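Local coordinates for penicillin binding protein transpeptidase domain protein (Escherichia coli, PDB 4BJQ) that belongs to the penicillin-binding protein family, here as a small alpha/beta fragment whose sheet continues into a second copy of itself, at residues D21-L26 with K68-H73. Sequence-based numbering, arbitrary orientation.
With SO4 (sulfate ion), chain I.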
loop_
_atom_site.group_PDB
_atom_site.type_symbol
_atom_site.label_atom_id
_atom_site.label_comp_id
_atom_site.label_asym_id
_atom_site.label_seq_id
_atom_site.Cartn_x
_atom_site.Cartn_y
_atom_site.Cartn_z
ATOM N N ASP A 21 7.423 1.504 -4.049
ATOM C CA ASP A 21 8.892 1.429 -4.211
ATOM C C ASP A 21 9.459 0.206 -3.487
ATOM O O ASP A 21 10.420 -0.439 -3.954
ATOM C CB ASP A 21 9.587 2.663 -3.612
ATOM C CG ASP A 21 9.255 3.955 -4.344
ATOM O OD1 ASP A 21 8.891 3.909 -5.537
ATOM O OD2 ASP A 21 9.380 5.023 -3.702
ATOM N N ARG A 22 8.871 -0.089 -2.333
ATOM C CA ARG A 22 9.344 -1.177 -1.497
ATOM C C ARG A 22 8.899 -2.544 -1.995
ATOM O O ARG A 22 9.623 -3.516 -1.827
ATOM C CB ARG A 22 8.932 -0.946 -0.048
ATOM C CG ARG A 22 9.839 0.056 0.607
ATOM C CD ARG A 22 9.381 0.471 1.967
ATOM N NE ARG A 22 9.475 1.912 1.958
ATOM C CZ ARG A 22 8.440 2.742 2.004
ATOM N NH1 ARG A 22 7.203 2.279 2.156
ATOM N NH2 ARG A 22 8.667 4.042 1.941
ATOM N N TRP A 23 7.713 -2.617 -2.591
ATOM C CA TRP A 23 7.284 -3.844 -3.279
ATOM C C TRP A 23 8.251 -4.209 -4.400
ATOM O O TRP A 23 8.665 -5.364 -4.509
ATOM C CB TRP A 23 5.853 -3.739 -3.821
ATOM C CG TRP A 23 4.795 -3.875 -2.744
ATOM C CD1 TRP A 23 3.910 -2.912 -2.343
ATOM C CD2 TRP A 23 4.531 -5.031 -1.919
ATOM N NE1 TRP A 23 3.106 -3.395 -1.342
ATOM C CE2 TRP A 23 3.467 -4.687 -1.051
ATOM C CE3 TRP A 23 5.088 -6.320 -1.831
ATOM C CZ2 TRP A 23 2.935 -5.590 -0.109
ATOM C CZ3 TRP A 23 4.564 -7.216 -0.903
ATOM C CH2 TRP A 23 3.496 -6.840 -0.042
ATOM N N LYS A 24 8.596 -3.225 -5.231
ATOM C CA LYS A 24 9.637 -3.384 -6.255
ATOM C C LYS A 24 10.950 -3.857 -5.645
ATOM O O LYS A 24 11.595 -4.742 -6.183
ATOM C CB LYS A 24 9.901 -2.066 -6.977
ATOM C CG LYS A 24 8.911 -1.734 -8.061
ATOM C CD LYS A 24 9.134 -0.298 -8.557
ATOM C CE LYS A 24 7.823 0.303 -9.064
ATOM N NZ LYS A 24 7.150 -0.599 -10.072
ATOM N N ALA A 25 11.344 -3.259 -4.527
ATOM C CA ALA A 25 12.569 -3.673 -3.856
ATOM C C ALA A 25 12.535 -5.147 -3.402
ATOM O O ALA A 25 13.559 -5.827 -3.480
ATOM C CB ALA A 25 12.901 -2.736 -2.696
ATOM N N LEU A 26 11.371 -5.632 -2.935
ATOM C CA LEU A 26 11.224 -7.040 -2.559
ATOM C C LEU A 26 11.421 -7.921 -3.799
ATOM O O LEU A 26 12.194 -8.879 -3.769
ATOM C CB LEU A 26 9.858 -7.330 -1.892
ATOM C CG LEU A 26 9.478 -8.789 -1.536
ATOM C CD1 LEU A 26 10.466 -9.418 -0.579
ATOM C CD2 LEU A 26 8.057 -8.917 -0.954
ATOM N N LYS A 68 9.380 -3.374 5.776
ATOM C CA LYS A 68 8.147 -3.178 6.561
ATOM C C LYS A 68 6.916 -3.227 5.663
ATOM O O LYS A 68 6.079 -2.322 5.679
ATOM C CB LYS A 68 8.199 -1.861 7.364
ATOM C CG LYS A 68 9.359 -1.772 8.368
ATOM C CD LYS A 68 9.054 -0.812 9.536
ATOM C CE LYS A 68 8.990 0.644 9.082
ATOM N NZ LYS A 68 8.278 1.549 10.067
ATOM N N LEU A 69 6.831 -4.282 4.854
ATOM C CA LEU A 69 5.771 -4.404 3.871
ATOM C C LEU A 69 4.544 -5.081 4.496
ATOM O O LEU A 69 4.665 -6.108 5.178
ATOM C CB LEU A 69 6.274 -5.184 2.640
ATOM C CG LEU A 69 7.170 -4.474 1.596
ATOM C CD1 LEU A 69 7.885 -5.473 0.724
ATOM C CD2 LEU A 69 6.398 -3.493 0.697
ATOM N N PRO A 70 3.353 -4.520 4.247
ATOM C CA PRO A 70 2.121 -5.089 4.814
ATOM C C PRO A 70 1.903 -6.514 4.302
ATOM O O PRO A 70 2.038 -6.782 3.090
ATOM C CB PRO A 70 1.023 -4.145 4.287
ATOM C CG PRO A 70 1.599 -3.599 3.004
ATOM C CD PRO A 70 3.076 -3.450 3.263
ATOM N N GLY A 71 1.610 -7.421 5.231
ATOM C CA GLY A 71 1.361 -8.824 4.916
ATOM C C GLY A 71 2.590 -9.677 4.698
ATOM O O GLY A 71 2.474 -10.865 4.398
ATOM N N ILE A 72 3.773 -9.091 4.835
ATOM C CA ILE A 72 5.004 -9.854 4.637
ATOM C C ILE A 72 5.546 -10.283 5.984
ATOM O O ILE A 72 5.652 -9.480 6.890
ATOM C CB ILE A 72 6.062 -9.073 3.808
ATOM C CG1 ILE A 72 5.534 -8.797 2.398
ATOM C CG2 ILE A 72 7.407 -9.843 3.741
ATOM C CD1 ILE A 72 5.127 -10.051 1.627
ATOM N N HIS A 73 5.862 -11.564 6.113
ATOM C CA HIS A 73 6.326 -12.107 7.380
ATOM C C HIS A 73 7.472 -13.083 7.180
ATOM O O HIS A 73 7.646 -13.663 6.093
ATOM C CB HIS A 73 5.188 -12.838 8.100
ATOM C CG HIS A 73 3.978 -11.993 8.342
ATOM N ND1 HIS A 73 3.787 -11.286 9.509
ATOM C CD2 HIS A 73 2.892 -11.746 7.569
ATOM C CE1 HIS A 73 2.642 -10.630 9.444
ATOM N NE2 HIS A 73 2.081 -10.894 8.278
HETATM S S SO4 I . 6.799 6.785 2.365
HETATM O O1 SO4 I . 6.618 7.342 3.710
HETATM O O2 SO4 I . 5.994 5.571 2.214
HETATM O O3 SO4 I . 6.419 7.795 1.362
HETATM O O4 SO4 I . 8.225 6.502 2.180
#
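The indole of Trp-23 carries Leu-69 on one face and meets Pro-70 and Ile-72 with the far end of its six-membered ring. Leu-69 CD2 sits almost squarely above the five-membered ring in a CH-pi contact, 3.6 Å from its centroid and 11° off the normal. At the edge, near the ring plane, Pro-70 O lies 3.5 Å from Trp-23 CH2. The proline ring contributes CG, 3.9 Å from Trp-23 CZ2, while Ile-72 runs past the indole in the opposite direction, its CG1 3.7 Å from Trp-23 CH2. Trp-23 CG stands anti to the carbonyl carbon (chi1 -76°), which carries the indole off the flank of the helix and over to the loop. The guanidinium of Arg-22 turns its edge to a sulfate ion, probably acquired during crystallisation; NH2 donates to sulfate O2 at 3.1 Å and 164°, and Ser-18 OG also bonds this anion.

Helix 19-30 thus packs against the connection from helix 58-66 to strand 72-76. After Lys-68 leaves the helical path with positive phi, a type II beta turn runs from Leu-69 to Ile-72, closed by Ile-72 N to Leu-69 O at 3.1 Å, with Gly-71 at its positive-phi position. Leu-69, the first residue of the turn, points toward helix 19-30: CD2 lies on the indole and against Arg-22 CB, while CD1 touches Leu-26 CB at 3.8 Å and also reaches the indole at CE3. One helical turn beyond Arg-22, Leu-26 meets Ile-72 tip to tip, CD2 to CD1 at 4.1 Å, and Ile-64 of helix 58-66 touches both side chains. No hydrogen bond joins the two segments, and most of the side-chain contacts are apolar. Across the dimer interface, Ile-72 and His-73 pair antiparallel with a strand of the second subunit, and Ile-17 of that subunit packs on Trp-23.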